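Local coordinates for uncharacterized protein (Legionella longbeachae NSW150, PDB 4JZA) that probably dephosphorylates phosphoinositides, acting as a phosphatidylinositol-3-phosphatase on lipids that shape the dealings between pathogen and host, at residues Lys371-Ser375 against Glu560-Asp565; Thr729-Ile733 against Thr774-Tyr778; Glu103-Ala107 against Tyr670-Glu674; Ser44-Arg48 against Ala613-Glu617. One frame throughout, in Å; residues are numbered along the deposited sequence.

Contact 1 of 4, residues Lys371-Ser375 against Glu560-Asp565; sequences KRYRS and ELIHTD
R372 meets D565 in a salt bridge that ties strand 372-374 to helix 560-565, whose axes run nearly antiparallel (167°) with 11.5 Å between them. The charged part is centred on one oxygen: R372 NH1 lies 2.8 Å from D565 OD1, which it approaches from the syn side and almost in the guanidinium plane, and a weak second bond runs from R372 NH2 to OD1. The planes of the two groups stand 84° apart, and both contacts converge on OD1. Bends at chi2 and chi3 turn the guanidinium to the helix. Water extends the polar network, accepting from R372 NE at 2.8 Å and donating to E560 OE2; E560 OE1 pairs with K557.

The apolar part is L561 CD1, which sits 3.4 Å above one face of the R374 guanidinium, offset to its rim. R374 itself forms a salt bridge with D164 and hydrogen bonds to Q605 and the carbonyl of G553, a glycine of the CVSGKDRK loop that matches the CX5R phosphatase P-loop.

Both arginines are buried, and acidic partners would probably offset their charge; through its bond to G553 O, R374 links the central sheet to the probable active-site loop.

Contact 2 of 4, residues Thr729-Ile733 against Thr774-Tyr778; sequences TPDGI and TNSVY
P730, G732 and I733 pack on T774, V777 and Y778 in a largely buried helix-to-helix contact within the phosphoinositide phosphatase C-terminal domain, where the first turn of helix 731-740 meets helix 772-782. The contacts are mainly apolar, and 216 Å² is buried in all.

Y778 carries much of it. Its CG is anti to the carbonyl carbon (chi1 -70°), which swings the ring out from its helix until the hydroxyl reaches the backbone at the start of the other one. There Y778 OH comes 3.1 Å from G732 CA, a glycine whose lack of a side chain lets the phenol come up to the main chain. P730, at the N-cap position, flanks the same hydroxyl, its CB 3.9 Å from Y778 OH.

I733 packs along the ring from CE1 to the hydroxyl. Its terminal methyl CD1 touches Y778 CE1 at 3.6 Å in an oblique approach, and it also reaches V777 CG1 at 4.2 Å, bridging two residues of helix 772-782. Within that helix, T774 CG2 lies 3.8 Å above one face of the Y778 ring, offset toward the rim, so the phenol has a neighbour from its own helix as well. T774 OG1 is also 4.0 Å from P730 CG.

Around the pair, helix 676-702 closes the apolar side: I702 meets I733, while L698 and L701 meet V777. Loop residues R763 and R770 lie against Y778, and on helix 794-817 E804 is hydrogen-bonded to S776.

Contact 3 of 4, residues Glu103-Ala107 against Tyr670-Glu674; sequences ERFTA and YLLPE
Y670 lays its ring along helix 103-107, at the surface, where it meets E103, R104 and A107. With chi1 at -75°, CG lies beside the backbone N, and from that position the ring runs back along the helix from A107 toward E103. The helix backbone lies under one face, with E103 C 4.3 Å from the ring plane of Y670 and offset toward the rim.

At the far end the phenol gives its proton to the carboxylate: Y670 OH to E103 OE1 is 2.8 Å. The two flat groups are turned 75° against each other, and the oxygen is met on its anti side, somewhat out of the carboxylate plane, while lying at the ring's edge. The other oxygen, E103 OE2, is hydrogen-bonded to H99, so both carboxylate oxygens have a partner.

R104 crosses the ring at about a right angle, and the part that touches is aliphatic: R104 CG is 3.4 Å from Y670 CE1. Its guanidinium is turned 82° from the ring plane, so it does not stack, and its charge is met by E101 instead. Closer to the main chain, A107 CB rests 3.5 Å from Y670 CB. L671 adds a looser touch, CD2 being 4.1 Å from A107 O.

Y670 is the first residue modelled after a gap, in the loop that leads into helix 676-702. One turn further along helix 95-116, E111 accepts a hydrogen bond from the backbone of L672, whose side chain already reaches L677 and R680 of helix 676-702.

Contact 4 of 4, residues Ser44-Arg48 against Ala613-Glu617; sequences SFARR and APGSE
S44 and G615 come within 3.9 Å at their CA atoms, because a type II beta turn from A613 to S616 sets G615, at phi 91°, against the backbone of helix 44-48. P614 O, the carbonyl inside that turn, faces the helix and draws two contacts from R48. The side chain donates from NH1 to P614 O at 3.0 Å, with the donor tilted 28° from the carbonyl plane, and R48 CA makes a CA-H...O contact of 3.2 Å with the same P614 O. The arginine chain gets there with CG anti to the backbone N (chi1 -158°) and a bend at chi2. Over one face of its guanidinium sits A613 CB, 3.7 Å above the plane. R48 has outside partners as well: D653 O takes NE, and E133 pairs with NH1.

Just after the turn, E617 points its carboxylate at the helix. S44 OG donates to E617 OE1 at 2.8 Å, approaching nearly along the C-O axis. E617 OE2 lies near R47 NH1, but the two are modelled too close together, so the detail of that salt bridge is doubtful. P614 CB lies 3.7 Å above one face of the R47 guanidinium, toward its rim.

S44 and R48 thus grip a short loop, perhaps with R47. P614 O is satisfied by R48 NH1, S44 OG by E617 OE1 and R48 NE by D653 O, while E133 would probably offset the charge of R48.

In the fold
Contacts 3 and 4 interlock along the chain: helices 41-62 and 95-116 come first, and their loops, 613-617 and 670-674, follow in the same order more than 500 residues later. Their centres are about 20 Å apart, and the nearest atoms about 5 Å. Contact 1 is nested inside the chain spans closed by contacts 3 and 4, about 23 Å from contact 4 between centres, and helix 604-612 joins contacts 1 and 4, touching R374 and then running into loop 613-617. Contact 2 comes last in sequence, about 70 Å from contact 1, centre to centre, with helix 676-702 leading from contact 3 to it. Late segments therefore pack on early helices, while the C-terminal domain extends away from the phosphatase sheet.

Contact 1 of 4, residues Lys371-Ser375 against Glu560-Asp565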
# COMPACT_ATOMS: atom_id res chain seq x y z
N LYS A 371 -22.91 -3.58 17.16
CA LYS A 371 -21.73 -3.65 16.31
C LYS A 371 -22.09 -3.47 14.85
O LYS A 371 -23.05 -4.08 14.38
CB LYS A 371 -20.95 -4.93 16.57
CG LYS A 371 -20.19 -4.78 17.88
CD LYS A 371 -19.50 -6.03 18.37
CE LYS A 371 -19.04 -5.76 19.81
NZ LYS A 371 -17.80 -6.53 20.15
N ARG A 372 -21.40 -2.53 14.19
CA ARG A 372 -21.54 -2.29 12.76
C ARG A 372 -20.15 -2.57 12.19
O ARG A 372 -19.15 -2.01 12.63
CB ARG A 372 -22.01 -0.86 12.48
CG ARG A 372 -23.45 -0.61 12.93
CD ARG A 372 -23.56 0.57 13.89
NE ARG A 372 -23.28 1.81 13.20
CZ ARG A 372 -22.87 2.93 13.79
NH1 ARG A 372 -22.70 3.01 15.10
NH2 ARG A 372 -22.65 4.00 13.04
N TYR A 373 -20.11 -3.44 11.19
CA TYR A 373 -18.85 -3.96 10.67
C TYR A 373 -18.36 -3.24 9.42
O TYR A 373 -19.12 -2.90 8.54
CB TYR A 373 -18.96 -5.47 10.45
CG TYR A 373 -19.32 -6.22 11.71
CD1 TYR A 373 -20.63 -6.30 12.14
CD2 TYR A 373 -18.36 -6.85 12.46
CE1 TYR A 373 -20.97 -6.98 13.28
CE2 TYR A 373 -18.69 -7.53 13.61
CZ TYR A 373 -20.00 -7.59 14.02
OH TYR A 373 -20.34 -8.26 15.16
N ARG A 374 -17.05 -3.00 9.38
CA ARG A 374 -16.43 -2.23 8.32
C ARG A 374 -15.21 -2.96 7.78
O ARG A 374 -14.54 -3.67 8.50
CB ARG A 374 -16.00 -0.88 8.86
CG ARG A 374 -15.27 -0.97 10.19
CD ARG A 374 -15.00 0.39 10.78
NE ARG A 374 -14.55 1.33 9.77
CZ ARG A 374 -14.08 2.53 10.04
NH1 ARG A 374 -13.98 2.94 11.28
NH2 ARG A 374 -13.70 3.33 9.06
N SER A 375 -14.94 -2.77 6.50
CA SER A 375 -13.76 -3.33 5.86
C SER A 375 -13.46 -2.58 4.57
O SER A 375 -14.25 -1.77 4.14
CB SER A 375 -13.93 -4.83 5.59
OG SER A 375 -14.51 -5.06 4.32
N GLU A 560 -19.94 7.93 6.97
CA GLU A 560 -21.22 7.32 7.26
C GLU A 560 -21.35 6.99 8.74
O GLU A 560 -22.38 7.20 9.34
CB GLU A 560 -21.40 6.04 6.46
CG GLU A 560 -22.71 5.32 6.75
CD GLU A 560 -22.58 4.21 7.78
OE1 GLU A 560 -21.65 3.40 7.67
OE2 GLU A 560 -23.42 4.13 8.69
N LEU A 561 -20.27 6.47 9.31
CA LEU A 561 -20.25 6.09 10.71
C LEU A 561 -20.44 7.27 11.63
O LEU A 561 -21.13 7.18 12.62
CB LEU A 561 -18.96 5.36 11.05
CG LEU A 561 -18.80 4.00 10.40
CD1 LEU A 561 -17.51 3.36 10.86
CD2 LEU A 561 -19.98 3.11 10.71
N ILE A 562 -19.79 8.37 11.30
CA ILE A 562 -19.95 9.60 12.07
C ILE A 562 -21.41 10.06 11.94
O ILE A 562 -22.06 10.43 12.96
CB ILE A 562 -18.98 10.66 11.50
CG1 ILE A 562 -17.57 10.45 12.08
CG2 ILE A 562 -19.45 12.06 11.80
CD1 ILE A 562 -16.52 11.07 11.21
N HIS A 563 -21.93 10.05 10.70
CA HIS A 563 -23.25 10.59 10.45
C HIS A 563 -24.28 9.73 11.16
O HIS A 563 -25.16 10.25 11.87
CB HIS A 563 -23.53 10.64 8.97
CG HIS A 563 -24.72 11.46 8.59
ND1 HIS A 563 -25.95 10.89 8.36
CD2 HIS A 563 -24.85 12.77 8.30
CE1 HIS A 563 -26.80 11.83 7.98
NE2 HIS A 563 -26.16 12.99 7.96
N THR A 564 -24.15 8.42 11.03
CA THR A 564 -25.08 7.55 11.69
C THR A 564 -24.88 7.66 13.20
O THR A 564 -25.84 7.85 13.93
CB THR A 564 -24.94 6.12 11.15
OG1 THR A 564 -25.21 6.12 9.74
CG2 THR A 564 -25.88 5.17 11.81
N ASP A 565 -23.67 7.61 13.70
CA ASP A 565 -23.51 7.90 15.13
C ASP A 565 -24.28 9.20 15.53
O ASP A 565 -24.98 9.24 16.53
CB ASP A 565 -22.04 8.02 15.54
CG ASP A 565 -21.33 6.66 15.67
OD1 ASP A 565 -22.05 5.63 15.85
OD2 ASP A 565 -20.05 6.63 15.62
O HOH W 1 -23.48 2.42 10.50

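Contact 2 of 4, residues Thr729-Ile733 against Thr774-Tyr778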
# COMPACT_ATOMS: atom_id res chain seq x y z
N THR A 729 47.84 18.78 -18.11
CA THR A 729 47.26 18.02 -17.02
C THR A 729 45.82 17.63 -17.34
O THR A 729 45.03 18.46 -17.69
CB THR A 729 47.25 18.83 -15.72
OG1 THR A 729 48.56 19.36 -15.44
CG2 THR A 729 46.87 17.96 -14.56
N PRO A 730 45.44 16.35 -17.19
CA PRO A 730 44.03 15.99 -17.33
C PRO A 730 43.10 16.75 -16.38
O PRO A 730 43.46 17.01 -15.20
CB PRO A 730 43.99 14.49 -16.98
CG PRO A 730 45.39 14.03 -16.86
CD PRO A 730 46.29 15.23 -16.76
N ASP A 731 41.91 17.10 -16.85
CA ASP A 731 41.03 17.99 -16.12
C ASP A 731 40.61 17.43 -14.77
O ASP A 731 40.51 18.21 -13.79
CB ASP A 731 39.78 18.33 -16.96
CG ASP A 731 39.05 19.60 -16.46
OD1 ASP A 731 39.65 20.73 -16.58
OD2 ASP A 731 37.87 19.45 -15.98
N GLY A 732 40.37 16.11 -14.71
CA GLY A 732 40.09 15.43 -13.45
C GLY A 732 41.13 15.66 -12.36
O GLY A 732 40.80 15.94 -11.21
N ILE A 733 42.38 15.61 -12.76
CA ILE A 733 43.46 15.86 -11.86
C ILE A 733 43.51 17.33 -11.44
O ILE A 733 43.75 17.61 -10.26
CB ILE A 733 44.78 15.46 -12.49
CG1 ILE A 733 44.80 13.98 -12.86
CG2 ILE A 733 45.94 15.78 -11.55
CD1 ILE A 733 44.69 13.04 -11.68
N THR A 774 48.16 8.81 -13.30
CA THR A 774 46.75 9.10 -13.59
C THR A 774 45.89 7.84 -13.51
O THR A 774 44.84 7.85 -12.84
CB THR A 774 46.58 9.72 -14.98
OG1 THR A 774 47.26 10.99 -15.04
CG2 THR A 774 45.12 9.92 -15.30
N ASN A 775 46.35 6.75 -14.10
CA ASN A 775 45.60 5.47 -13.92
C ASN A 775 45.55 4.94 -12.51
O ASN A 775 44.59 4.25 -12.16
CB ASN A 775 46.18 4.34 -14.75
CG ASN A 775 45.86 4.45 -16.21
OD1 ASN A 775 44.93 5.14 -16.66
ND2 ASN A 775 46.68 3.83 -16.97
N SER A 776 46.58 5.18 -11.71
CA SER A 776 46.53 4.72 -10.34
C SER A 776 45.56 5.60 -9.54
O SER A 776 44.75 5.09 -8.75
CB SER A 776 47.91 4.72 -9.72
OG SER A 776 47.82 4.48 -8.37
N VAL A 777 45.58 6.92 -9.76
CA VAL A 777 44.65 7.77 -9.03
C VAL A 777 43.17 7.44 -9.38
O VAL A 777 42.36 7.16 -8.51
CB VAL A 777 44.99 9.24 -9.26
CG1 VAL A 777 43.88 10.16 -8.76
CG2 VAL A 777 46.27 9.57 -8.50
N TYR A 778 42.84 7.47 -10.66
CA TYR A 778 41.49 7.21 -11.13
C TYR A 778 41.06 5.78 -10.86
O TYR A 778 39.95 5.50 -10.35
CB TYR A 778 41.37 7.47 -12.64
CG TYR A 778 41.44 8.92 -13.10
CD1 TYR A 778 41.58 9.97 -12.20
CD2 TYR A 778 41.35 9.23 -14.46
CE1 TYR A 778 41.64 11.28 -12.64
CE2 TYR A 778 41.39 10.54 -14.91
CZ TYR A 778 41.55 11.56 -14.00
OH TYR A 778 41.59 12.86 -14.44

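Contact 3 of 4, residues Glu103-Ala107 against Tyr670-Glu674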
# COMPACT_ATOMS: atom_id res chain seq x y z
N GLU A 103 8.38 15.21 2.52
CA GLU A 103 8.68 14.89 1.11
C GLU A 103 10.20 14.67 0.96
O GLU A 103 10.65 13.74 0.27
CB GLU A 103 8.20 15.98 0.17
CG GLU A 103 6.69 16.09 -0.07
CD GLU A 103 6.24 17.41 -0.76
OE1 GLU A 103 7.06 18.07 -1.40
OE2 GLU A 103 5.05 17.82 -0.71
N ARG A 104 10.98 15.48 1.66
CA ARG A 104 12.42 15.40 1.56
C ARG A 104 12.96 14.10 2.12
O ARG A 104 13.83 13.51 1.53
CB ARG A 104 13.08 16.54 2.34
CG ARG A 104 13.16 17.88 1.62
CD ARG A 104 14.09 18.86 2.36
NE ARG A 104 14.12 20.18 1.69
CZ ARG A 104 13.55 21.30 2.15
NH1 ARG A 104 12.89 21.30 3.31
NH2 ARG A 104 13.65 22.42 1.44
N PHE A 105 12.47 13.71 3.29
CA PHE A 105 12.92 12.50 3.97
C PHE A 105 12.54 11.27 3.16
O PHE A 105 13.33 10.33 2.99
CB PHE A 105 12.35 12.45 5.40
CG PHE A 105 12.48 11.11 6.06
CD1 PHE A 105 13.62 10.79 6.77
CD2 PHE A 105 11.46 10.15 5.96
CE1 PHE A 105 13.75 9.55 7.36
CE2 PHE A 105 11.59 8.90 6.53
CZ PHE A 105 12.74 8.59 7.22
N THR A 106 11.34 11.30 2.60
CA THR A 106 10.87 10.15 1.87
C THR A 106 11.73 9.97 0.59
O THR A 106 12.19 8.87 0.27
CB THR A 106 9.34 10.30 1.59
OG1 THR A 106 8.62 10.57 2.82
CG2 THR A 106 8.80 9.03 0.98
N ALA A 107 11.95 11.06 -0.14
CA ALA A 107 12.78 11.02 -1.37
C ALA A 107 14.17 10.49 -1.11
O ALA A 107 14.70 9.77 -1.93
CB ALA A 107 12.90 12.40 -1.98
N TYR A 670 13.76 16.40 -6.05
CA TYR A 670 14.44 16.06 -4.76
C TYR A 670 15.69 15.17 -4.91
O TYR A 670 16.62 15.27 -4.12
CB TYR A 670 13.50 15.35 -3.74
CG TYR A 670 12.50 16.26 -3.06
CD1 TYR A 670 12.93 17.23 -2.14
CD2 TYR A 670 11.13 16.15 -3.32
CE1 TYR A 670 12.02 18.09 -1.53
CE2 TYR A 670 10.22 16.98 -2.70
CZ TYR A 670 10.67 17.95 -1.82
OH TYR A 670 9.78 18.80 -1.21
N LEU A 671 15.68 14.27 -5.87
CA LEU A 671 16.78 13.29 -6.02
C LEU A 671 18.16 13.98 -6.19
O LEU A 671 18.27 15.05 -6.79
CB LEU A 671 16.47 12.36 -7.19
CG LEU A 671 15.08 11.69 -7.09
CD1 LEU A 671 14.74 10.94 -8.37
CD2 LEU A 671 15.03 10.76 -5.89
N LEU A 672 19.19 13.39 -5.59
CA LEU A 672 20.55 13.89 -5.73
C LEU A 672 21.05 13.51 -7.13
O LEU A 672 20.61 12.48 -7.67
CB LEU A 672 21.48 13.29 -4.65
CG LEU A 672 21.31 13.81 -3.22
CD1 LEU A 672 21.59 12.72 -2.20
CD2 LEU A 672 22.16 15.03 -2.92
N PRO A 673 21.95 14.33 -7.73
CA PRO A 673 22.57 14.11 -9.07
C PRO A 673 23.26 12.72 -9.37
O PRO A 673 23.37 11.88 -8.48
CB PRO A 673 23.63 15.25 -9.15
CG PRO A 673 23.19 16.29 -8.17
CD PRO A 673 22.49 15.55 -7.07
N GLU A 674 23.81 12.56 -10.59
CA GLU A 674 24.17 11.22 -11.18
C GLU A 674 24.75 10.19 -10.20
O GLU A 674 24.13 9.14 -9.99
CB GLU A 674 25.07 11.31 -12.44
CG GLU A 674 24.65 12.39 -13.44
CD GLU A 674 25.07 12.13 -14.89
OE1 GLU A 674 24.77 11.08 -15.47
OE2 GLU A 674 25.69 13.02 -15.50

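Contact 4 of 4, residues Ser44-Arg48 against Ala613-Glu617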
# COMPACT_ATOMS: atom_id res chain seq x y z
N SER A 44 1.37 13.76 13.41
CA SER A 44 1.20 12.96 12.19
C SER A 44 2.49 12.89 11.38
O SER A 44 2.81 11.87 10.77
CB SER A 44 -0.00 13.46 11.36
OG SER A 44 -1.23 13.20 12.09
N PHE A 45 3.26 13.95 11.46
CA PHE A 45 4.55 14.03 10.78
C PHE A 45 5.58 13.06 11.37
O PHE A 45 6.21 12.27 10.68
CB PHE A 45 5.04 15.47 10.79
CG PHE A 45 6.46 15.61 10.43
CD1 PHE A 45 6.83 15.64 9.12
CD2 PHE A 45 7.41 15.69 11.41
CE1 PHE A 45 8.15 15.73 8.78
CE2 PHE A 45 8.72 15.79 11.08
CZ PHE A 45 9.08 15.80 9.77
N ALA A 46 5.76 13.11 12.67
CA ALA A 46 6.64 12.15 13.30
C ALA A 46 6.17 10.70 13.09
O ALA A 46 6.98 9.80 12.97
CB ALA A 46 6.73 12.45 14.79
N ARG A 47 4.86 10.46 13.07
CA ARG A 47 4.39 9.08 12.93
C ARG A 47 4.76 8.59 11.57
O ARG A 47 5.20 7.46 11.46
CB ARG A 47 2.88 8.87 13.19
CG ARG A 47 2.44 9.09 14.62
CD ARG A 47 0.92 8.89 14.78
NE ARG A 47 0.77 7.54 15.29
CZ ARG A 47 -0.05 6.60 14.82
NH1 ARG A 47 -0.93 6.79 13.84
NH2 ARG A 47 0.01 5.41 15.38
N ARG A 48 4.63 9.44 10.56
CA ARG A 48 4.87 9.00 9.18
C ARG A 48 6.35 8.80 8.93
O ARG A 48 6.74 7.82 8.32
CB ARG A 48 4.33 10.00 8.16
CG ARG A 48 4.09 9.40 6.79
CD ARG A 48 2.65 9.00 6.62
NE ARG A 48 2.49 8.11 5.51
CZ ARG A 48 2.80 6.83 5.54
NH1 ARG A 48 3.22 6.29 6.65
NH2 ARG A 48 2.67 6.08 4.45
N ALA A 613 -1.85 3.54 7.72
CA ALA A 613 -0.52 4.06 7.43
C ALA A 613 -0.20 5.17 8.42
O ALA A 613 -0.60 6.31 8.21
CB ALA A 613 -0.45 4.58 6.02
N PRO A 614 0.60 4.82 9.52
CA PRO A 614 0.70 5.89 10.54
C PRO A 614 1.24 7.22 10.06
O PRO A 614 2.19 7.27 9.29
CB PRO A 614 1.63 5.30 11.58
CG PRO A 614 1.31 3.87 11.57
CD PRO A 614 1.32 3.59 10.11
N GLY A 615 0.65 8.30 10.56
CA GLY A 615 0.89 9.65 10.10
C GLY A 615 -0.06 10.07 9.00
O GLY A 615 0.01 11.17 8.48
N SER A 616 -0.98 9.19 8.67
CA SER A 616 -1.93 9.40 7.60
C SER A 616 -3.29 9.64 8.19
O SER A 616 -4.30 9.25 7.63
CB SER A 616 -1.95 8.23 6.65
OG SER A 616 -0.80 8.24 5.85
N GLU A 617 -3.32 10.27 9.35
CA GLU A 617 -4.55 10.44 10.08
C GLU A 617 -5.30 11.62 9.54
O GLU A 617 -5.09 12.75 9.94
CB GLU A 617 -4.24 10.67 11.55
CG GLU A 617 -3.70 9.45 12.26
CD GLU A 617 -2.19 9.39 12.27
OE1 GLU A 617 -1.56 10.45 12.27
OE2 GLU A 617 -1.63 8.28 12.30